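Local coordinates for protein beta-N-acetylhexosaminidase (PDB 4YYF) that probably hydrolyses terminal non-reducing N-acetyl-D-hexosamine residues from N-acetyl-beta-D-hexosaminides, as a member of glycoside hydrolase family 3, at residues V51-D55 with A56-R60; D104-G107 with G108-R112; L331-L334 with E335-L338. The protein carries 1 engineered substitution. All coordinates share one frame; numbering follows the deposited sequence.

Interaction 1: V51-D55 with A56-R60; sequences VGVTD and AADAR
The D58 carboxylate reaches back from the first turn of helix 56-66 to the chain that enters it, crossing the T54 side chain at about a right angle. With CG anti to the backbone N (chi1 -174°), D58 extends toward the preceding loop, and OD2 accepts from T54 N at 2.9 Å through its anti lone pair. The same oxygen lies 3.2 Å from V53 CA. D58 OD2 is also 2.6 Å from a water oxygen, in hydrogen-bonding position; its partner OD1 is bonded to T324 OG1. T54 turns its hydroxyl to the same place: OG1 stands between D58 OD2 and the D55 carboxylate, weakly bonded at most, its proton not assigned to either. D55 answers in the other direction. Its CG sits between its own N and carbonyl carbon (chi1 47°), which swings OD1 over the helix start to take the N-H of D58 at 2.9 Å, met nearly along the C-O axis; D55 is thus the N-cap. Its carbonyl O accepts from A59 N at 3.0 Å, the first regular helical bond. V53 CG1 packs against A59 CB at 3.9 Å, and both side chains also touch I71 of strand 70-73. The contact is the strand-to-helix turn of a beta-alpha-beta unit in the TIM-barrel-type domain. D55 caps the helix, while D58 holds the N-H of T54 in the preceding loop; D55 OD1 and D58 OD2 are 5.4 Å apart, and main-chain N-H groups at the helix start probably favour negative charge on D55.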
loop_
_atom_site.group_PDB
_atom_site.type_symbol
_atom_site.label_atom_id
_atom_site.label_comp_id
_atom_site.label_asym_id
_atom_site.label_seq_id
_atom_site.Cartn_x
_atom_site.Cartn_y
_atom_site.Cartn_z
ATOM N N VAL A 51 -10.384 1.190 0.341
ATOM C CA VAL A 51 -11.245 0.146 -0.203
ATOM C C VAL A 51 -11.383 0.231 -1.716
ATOM O O VAL A 51 -11.535 1.317 -2.281
ATOM C CB VAL A 51 -12.654 0.152 0.460
ATOM C CG1 VAL A 51 -12.555 -0.294 1.910
ATOM C CG2 VAL A 51 -13.304 1.543 0.358
ATOM N N GLY A 52 -11.319 -0.922 -2.368
ATOM C CA GLY A 52 -11.511 -0.990 -3.812
ATOM C C GLY A 52 -12.948 -0.673 -4.177
ATOM O O GLY A 52 -13.872 -1.075 -3.457
ATOM N N VAL A 53 -13.133 0.051 -5.287
ATOM C CA VAL A 53 -14.454 0.453 -5.769
ATOM C C VAL A 53 -14.675 -0.051 -7.195
ATOM O O VAL A 53 -13.720 -0.187 -7.944
ATOM C CB VAL A 53 -14.618 1.982 -5.734
ATOM C CG1 VAL A 53 -14.479 2.506 -4.299
ATOM C CG2 VAL A 53 -13.593 2.655 -6.642
ATOM N N THR A 54 -15.926 -0.340 -7.564
ATOM C CA THR A 54 -16.223 -0.901 -8.887
ATOM C C THR A 54 -16.542 0.168 -9.932
ATOM O O THR A 54 -16.373 -0.050 -11.138
ATOM C CB THR A 54 -17.407 -1.880 -8.846
ATOM O OG1 THR A 54 -18.526 -1.234 -8.225
ATOM C CG2 THR A 54 -17.047 -3.134 -8.073
ATOM N N ASP A 55 -17.017 1.318 -9.463
ATOM C CA ASP A 55 -17.503 2.370 -10.355
ATOM C C ASP A 55 -17.799 3.623 -9.553
ATOM O O ASP A 55 -17.660 3.631 -8.320
ATOM C CB ASP A 55 -18.772 1.907 -11.079
ATOM C CG ASP A 55 -19.772 1.268 -10.134
ATOM O OD1 ASP A 55 -20.261 1.963 -9.228
ATOM O OD2 ASP A 55 -20.057 0.059 -10.275
ATOM N N ALA A 56 -18.225 4.672 -10.245
ATOM C CA ALA A 56 -18.497 5.951 -9.602
ATOM C C ALA A 56 -19.558 5.826 -8.500
ATOM O O ALA A 56 -19.393 6.396 -7.434
ATOM C CB ALA A 56 -18.909 7.003 -10.630
ATOM N N ALA A 57 -20.640 5.087 -8.756
ATOM C CA ALA A 57 -21.746 5.004 -7.783
ATOM C C ALA A 57 -21.302 4.315 -6.490
ATOM O O ALA A 57 -21.707 4.686 -5.382
ATOM C CB ALA A 57 -22.978 4.293 -8.393
ATOM N N ASP A 58 -20.452 3.311 -6.639
ATOM C CA ASP A 58 -19.891 2.577 -5.505
ATOM C C ASP A 58 -18.951 3.501 -4.702
ATOM O O ASP A 58 -19.022 3.577 -3.459
ATOM C CB ASP A 58 -19.140 1.345 -6.048
ATOM C CG ASP A 58 -18.630 0.419 -4.952
ATOM O OD1 ASP A 58 -19.304 0.268 -3.909
ATOM O OD2 ASP A 58 -17.542 -0.180 -5.145
ATOM N N ALA A 59 -18.092 4.231 -5.412
ATOM C CA ALA A 59 -17.178 5.171 -4.765
ATOM C C ALA A 59 -17.944 6.312 -4.114
ATOM O O ALA A 59 -17.613 6.740 -3.005
ATOM C CB ALA A 59 -16.166 5.726 -5.764
ATOM N N ARG A 60 -18.957 6.821 -4.808
ATOM C CA ARG A 60 -19.717 7.951 -4.276
ATOM C C ARG A 60 -20.402 7.587 -2.954
ATOM O O ARG A 60 -20.387 8.364 -2.008
ATOM C CB ARG A 60 -20.753 8.446 -5.283
ATOM C CG ARG A 60 -21.509 9.687 -4.801
ATOM C CD ARG A 60 -22.480 10.218 -5.857
ATOM N NE ARG A 60 -21.768 10.674 -7.051
ATOM C CZ ARG A 60 -21.165 11.855 -7.161
ATOM N NH1 ARG A 60 -21.178 12.716 -6.141
ATOM N NH2 ARG A 60 -20.549 12.174 -8.295
HETATM O O HOH W 1 -16.781 -2.526 -4.181
#

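Interaction 2: D104-G107 with G108-R112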
loop_
_atom_site.group_PDB
_atom_site.type_symbol
_atom_site.label_atom_id
_atom_site.label_comp_id
_atom_site.label_asym_id
_atom_site.label_seq_id
_atom_site.Cartn_x
_atom_site.Cartn_y
_atom_site.Cartn_z
ATOM N N ASP A 104 -2.644 0.087 -8.457
ATOM C CA ASP A 104 -1.442 -0.675 -8.802
ATOM C C ASP A 104 -0.964 -0.285 -10.203
ATOM O O ASP A 104 -1.421 -0.845 -11.194
ATOM C CB ASP A 104 -1.727 -2.178 -8.819
ATOM C CG ASP A 104 -1.642 -2.825 -7.446
ATOM O OD1 ASP A 104 -1.133 -2.189 -6.497
ATOM O OD2 ASP A 104 -2.079 -3.994 -7.320
ATOM N N GLU A 105 -0.035 0.654 -10.300
ATOM C CA GLU A 105 0.482 1.054 -11.608
ATOM C C GLU A 105 2.009 0.892 -11.633
ATOM O O GLU A 105 2.756 1.853 -11.415
ATOM C CB GLU A 105 0.034 2.488 -11.933
ATOM C CG GLU A 105 0.392 2.974 -13.321
ATOM C CD GLU A 105 0.118 1.951 -14.406
ATOM O OE1 GLU A 105 1.090 1.395 -14.955
ATOM O OE2 GLU A 105 -1.065 1.710 -14.731
ATOM N N GLU A 106 2.452 -0.343 -11.879
ATOM C CA GLU A 106 3.874 -0.718 -11.845
ATOM C C GLU A 106 4.471 -0.754 -13.239
ATOM O O GLU A 106 5.673 -0.550 -13.415
ATOM C CB GLU A 106 4.038 -2.124 -11.236
ATOM C CG GLU A 106 3.469 -2.279 -9.827
ATOM C CD GLU A 106 3.404 -3.728 -9.371
ATOM O OE1 GLU A 106 4.211 -4.549 -9.870
ATOM O OE2 GLU A 106 2.539 -4.042 -8.513
ATOM N N GLY A 107 3.628 -1.058 -14.226
ATOM C CA GLY A 107 4.084 -1.298 -15.585
ATOM C C GLY A 107 4.077 -2.789 -15.846
ATOM O O GLY A 107 3.913 -3.583 -14.914
ATOM N N GLY A 108 4.260 -3.187 -17.100
ATOM C CA GLY A 108 4.301 -4.601 -17.436
ATOM C C GLY A 108 2.996 -5.320 -17.129
ATOM O O GLY A 108 1.928 -4.933 -17.628
ATOM N N ARG A 109 3.076 -6.372 -16.316
ATOM C CA ARG A 109 1.904 -7.195 -16.015
ATOM C C ARG A 109 0.924 -6.533 -15.049
ATOM O O ARG A 109 -0.234 -6.945 -14.951
ATOM C CB ARG A 109 2.339 -8.556 -15.465
ATOM C CG ARG A 109 2.851 -9.518 -16.549
ATOM C CD ARG A 109 3.254 -10.858 -15.945
ATOM N NE ARG A 109 4.195 -10.637 -14.856
ATOM C CZ ARG A 109 4.123 -11.203 -13.658
ATOM N NH1 ARG A 109 3.160 -12.076 -13.383
ATOM N NH2 ARG A 109 5.042 -10.907 -12.742
ATOM N N VAL A 110 1.392 -5.521 -14.327
ATOM C CA VAL A 110 0.543 -4.809 -13.378
ATOM C C VAL A 110 0.439 -3.325 -13.717
ATOM O O VAL A 110 1.190 -2.492 -13.214
ATOM C CB VAL A 110 1.057 -4.994 -11.935
ATOM C CG1 VAL A 110 0.086 -4.381 -10.938
ATOM C CG2 VAL A 110 1.221 -6.480 -11.642
ATOM N N SER A 111 -0.525 -2.994 -14.563
ATOM C CA SER A 111 -0.614 -1.647 -15.100
ATOM C C SER A 111 -2.084 -1.312 -15.326
ATOM O O SER A 111 -2.552 -1.243 -16.464
ATOM C CB SER A 111 0.174 -1.581 -16.406
ATOM O OG SER A 111 0.348 -0.253 -16.856
ATOM N N ARG A 112 -2.815 -1.106 -14.232
ATOM C CA ARG A 112 -4.269 -0.951 -14.315
ATOM C C ARG A 112 -4.703 0.294 -15.100
ATOM O O ARG A 112 -5.828 0.362 -15.573
ATOM C CB ARG A 112 -4.887 -0.945 -12.910
ATOM C CG ARG A 112 -4.502 -2.157 -12.041
ATOM C CD ARG A 112 -4.624 -3.487 -12.789
ATOM N NE ARG A 112 -4.378 -4.642 -11.913
ATOM C CZ ARG A 112 -3.698 -5.730 -12.265
ATOM N NH1 ARG A 112 -3.178 -5.832 -13.479
ATOM N NH2 ARG A 112 -3.535 -6.721 -11.399
#
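The E106 carboxylate lies against the isopropyl group of V110, with E106 OE2 3.5 Å from V110 CG1; OE2 is nevertheless turned to its salt-bridge partners, K203 and R173. On the side of V110 away from E106, the guanidinium of R112 has V110 CG1 on one face, 4.2 Å above the plane and over its centre; a bend at chi2 (-46°) brings that face against the methyl. D104 reaches V110 CG1 through its CB. The carboxylate of E105 is met at OE1 by S111 OG, at 2.6 Å and on the syn lone pair; R142 forms a salt bridge with that oxygen, and E105 OE2 accepts from L113 N. S111 holds OG anti to its backbone N (chi1 -169°), the setting that brings the hydroxyl to the glutamate.

Main-chain bonds close the hairpin. V110 O accepts two N-H groups, from E106 N at 2.8 Å nearly in line with the carbonyl and from G107 N at 3.0 Å from above the carbonyl plane. E106 and G107 both facing V110 make a classic beta bulge. V110 N returns a bond to G107 O, across a type II' turn with G108, at positive phi, in its second position; the G107 backbone also calls for glycine. R112 N to D104 O is long and weak.

This hairpin ends strand 100-107, which runs parallel to strands 70-73 and 153-154 in the barrel sheet, so that strand 110-111 folds back on its C-terminal end. R142 and M146 of helix 132-148 both contact E105, D154 bonds to E105 N, and the loop residues D167 and D172 hold R109 by salt bridges.

Interaction 3: L331-L334 with E335-L338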
loop_
_atom_site.group_PDB
_atom_site.type_symbol
_atom_site.label_atom_id
_atom_site.label_comp_id
_atom_site.label_asym_id
_atom_site.label_seq_id
_atom_site.Cartn_x
_atom_site.Cartn_y
_atom_site.Cartn_z
ATOM N N LEU A 331 -16.134 -1.205 10.440
ATOM C CA LEU A 331 -16.183 -0.081 11.369
ATOM C C LEU A 331 -16.861 -0.466 12.684
ATOM O O LEU A 331 -16.429 -0.048 13.759
ATOM C CB LEU A 331 -16.892 1.108 10.715
ATOM C CG LEU A 331 -16.086 1.761 9.583
ATOM C CD1 LEU A 331 -16.933 2.807 8.865
ATOM C CD2 LEU A 331 -14.795 2.394 10.115
ATOM N N ASP A 332 -17.924 -1.263 12.602
ATOM C CA ASP A 332 -18.568 -1.798 13.802
ATOM C C ASP A 332 -17.589 -2.580 14.666
ATOM O O ASP A 332 -17.560 -2.433 15.888
ATOM C CB ASP A 332 -19.738 -2.718 13.428
ATOM C CG ASP A 332 -20.965 -1.955 12.994
ATOM O OD1 ASP A 332 -20.946 -0.710 13.056
ATOM O OD2 ASP A 332 -21.954 -2.603 12.596
ATOM N N ARG A 333 -16.790 -3.424 14.031
ATOM C CA ARG A 333 -15.868 -4.273 14.778
ATOM C C ARG A 333 -14.745 -3.429 15.390
ATOM O O ARG A 333 -14.262 -3.709 16.488
ATOM C CB ARG A 333 -15.290 -5.362 13.858
ATOM C CG ARG A 333 -14.305 -6.330 14.531
ATOM C CD ARG A 333 -14.996 -7.203 15.581
ATOM N NE ARG A 333 -14.081 -8.140 16.252
ATOM C CZ ARG A 333 -13.490 -7.909 17.424
ATOM N NH1 ARG A 333 -13.708 -6.770 18.066
ATOM N NH2 ARG A 333 -12.680 -8.819 17.960
ATOM N N LEU A 334 -14.331 -2.384 14.680
ATOM C CA LEU A 334 -13.247 -1.546 15.174
ATOM C C LEU A 334 -13.673 -0.739 16.398
ATOM O O LEU A 334 -12.901 -0.591 17.344
ATOM C CB LEU A 334 -12.710 -0.637 14.069
ATOM C CG LEU A 334 -11.966 -1.392 12.964
ATOM C CD1 LEU A 334 -11.450 -0.425 11.897
ATOM C CD2 LEU A 334 -10.813 -2.183 13.571
ATOM N N GLU A 335 -14.901 -0.230 16.384
ATOM C CA GLU A 335 -15.455 0.441 17.553
ATOM C C GLU A 335 -15.543 -0.491 18.767
ATOM O O GLU A 335 -15.241 -0.090 19.892
ATOM C CB GLU A 335 -16.827 1.040 17.229
ATOM C CG GLU A 335 -16.788 2.158 16.209
ATOM C CD GLU A 335 -18.030 3.045 16.260
ATOM O OE1 GLU A 335 -18.842 3.002 15.306
ATOM O OE2 GLU A 335 -18.192 3.792 17.254
ATOM N N GLN A 336 -15.938 -1.737 18.539
ATOM C CA GLN A 336 -15.991 -2.715 19.624
ATOM C C GLN A 336 -14.597 -3.004 20.187
ATOM O O GLN A 336 -14.428 -3.174 21.398
ATOM C CB GLN A 336 -16.652 -4.011 19.149
ATOM C CG GLN A 336 -18.113 -3.862 18.755
ATOM C CD GLN A 336 -18.615 -5.044 17.940
ATOM O OE1 GLN A 336 -17.976 -6.100 17.903
ATOM N NE2 GLN A 336 -19.756 -4.868 17.272
ATOM N N ALA A 337 -13.600 -3.055 19.309
ATOM C CA ALA A 337 -12.233 -3.314 19.746
ATOM C C ALA A 337 -11.711 -2.170 20.615
ATOM O O ALA A 337 -10.964 -2.400 21.571
ATOM C CB ALA A 337 -11.331 -3.528 18.567
ATOM N N LEU A 338 -12.102 -0.946 20.269
ATOM C CA LEU A 338 -11.751 0.228 21.056
ATOM C C LEU A 338 -12.327 0.077 22.445
ATOM O O LEU A 338 -11.631 0.276 23.445
ATOM C CB LEU A 338 -12.297 1.504 20.401
ATOM C CG LEU A 338 -11.454 2.100 19.278
ATOM C CD1 LEU A 338 -12.048 3.409 18.775
ATOM C CD2 LEU A 338 -10.019 2.309 19.764
#
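E335 and D332 both form salt bridges with R42 NH1 of helix 41-46. Their carboxylates, three residues apart on the helix, lie near each other, D332 OD1 to E335 OE1 being 4.8 Å, and the arginine probably offsets their like charges. R333 turns to another partner, E342, through NH2. Its chain leaves with CG anti to the backbone N and bends at chi2 (67°), which carries the guanidinium along the helix until A337 N lies at its edge, near its plane. Q336 crosses the arginine at about a right angle, its amide 24° from the guanidinium plane and OE1 3.9 Å from R333 CD. The Q336 side chain lies over the D332 carbonyl, CG being 3.3 Å from D332 O.

Within helix 327-340 the main chain makes the usual i to i+4 bonds, of 3.0 to 3.2 Å, which link the N atoms of E335, Q336, A337 and L338 to the O atoms of L331, D332, R333 and L334 in turn. The helix follows strand 319-321 in the TIM-barrel-type domain and packs against helices 41-46, 304-314 and 345-357.

E335 CG rests near L331 O, and L338 CG near L334 O, 3.6 Å away, so these chains run beside carbonyls of the preceding turn. On the buried face, L331 and L334 meet L45 of helix 41-46, while L334 also touches L312 and A337 touches L309 of helix 304-314. L338 lies against Q345 and V348 of helix 345-357.

Followed from the N terminus, the three contacts come in series; none nests in or crosses another, and each is closed within adjoining residues. Interaction 1 turns the chain from strand 49-52 into helix 56-66, the first step of a beta-alpha-beta unit. Interaction 2 closes a hairpin at the end of strand 100-107, in the same sheet; its centre is about 20 Å from that of interaction 1. Interaction 3 lies late in the chain, beyond strand 319-321, which pairs with 49-52; it is within helix 327-340, which packs against helices 41-46, 304-314 and 345-357. Its centre is about 34 Å from that of interaction 2, on the opposite side of the chain's centre.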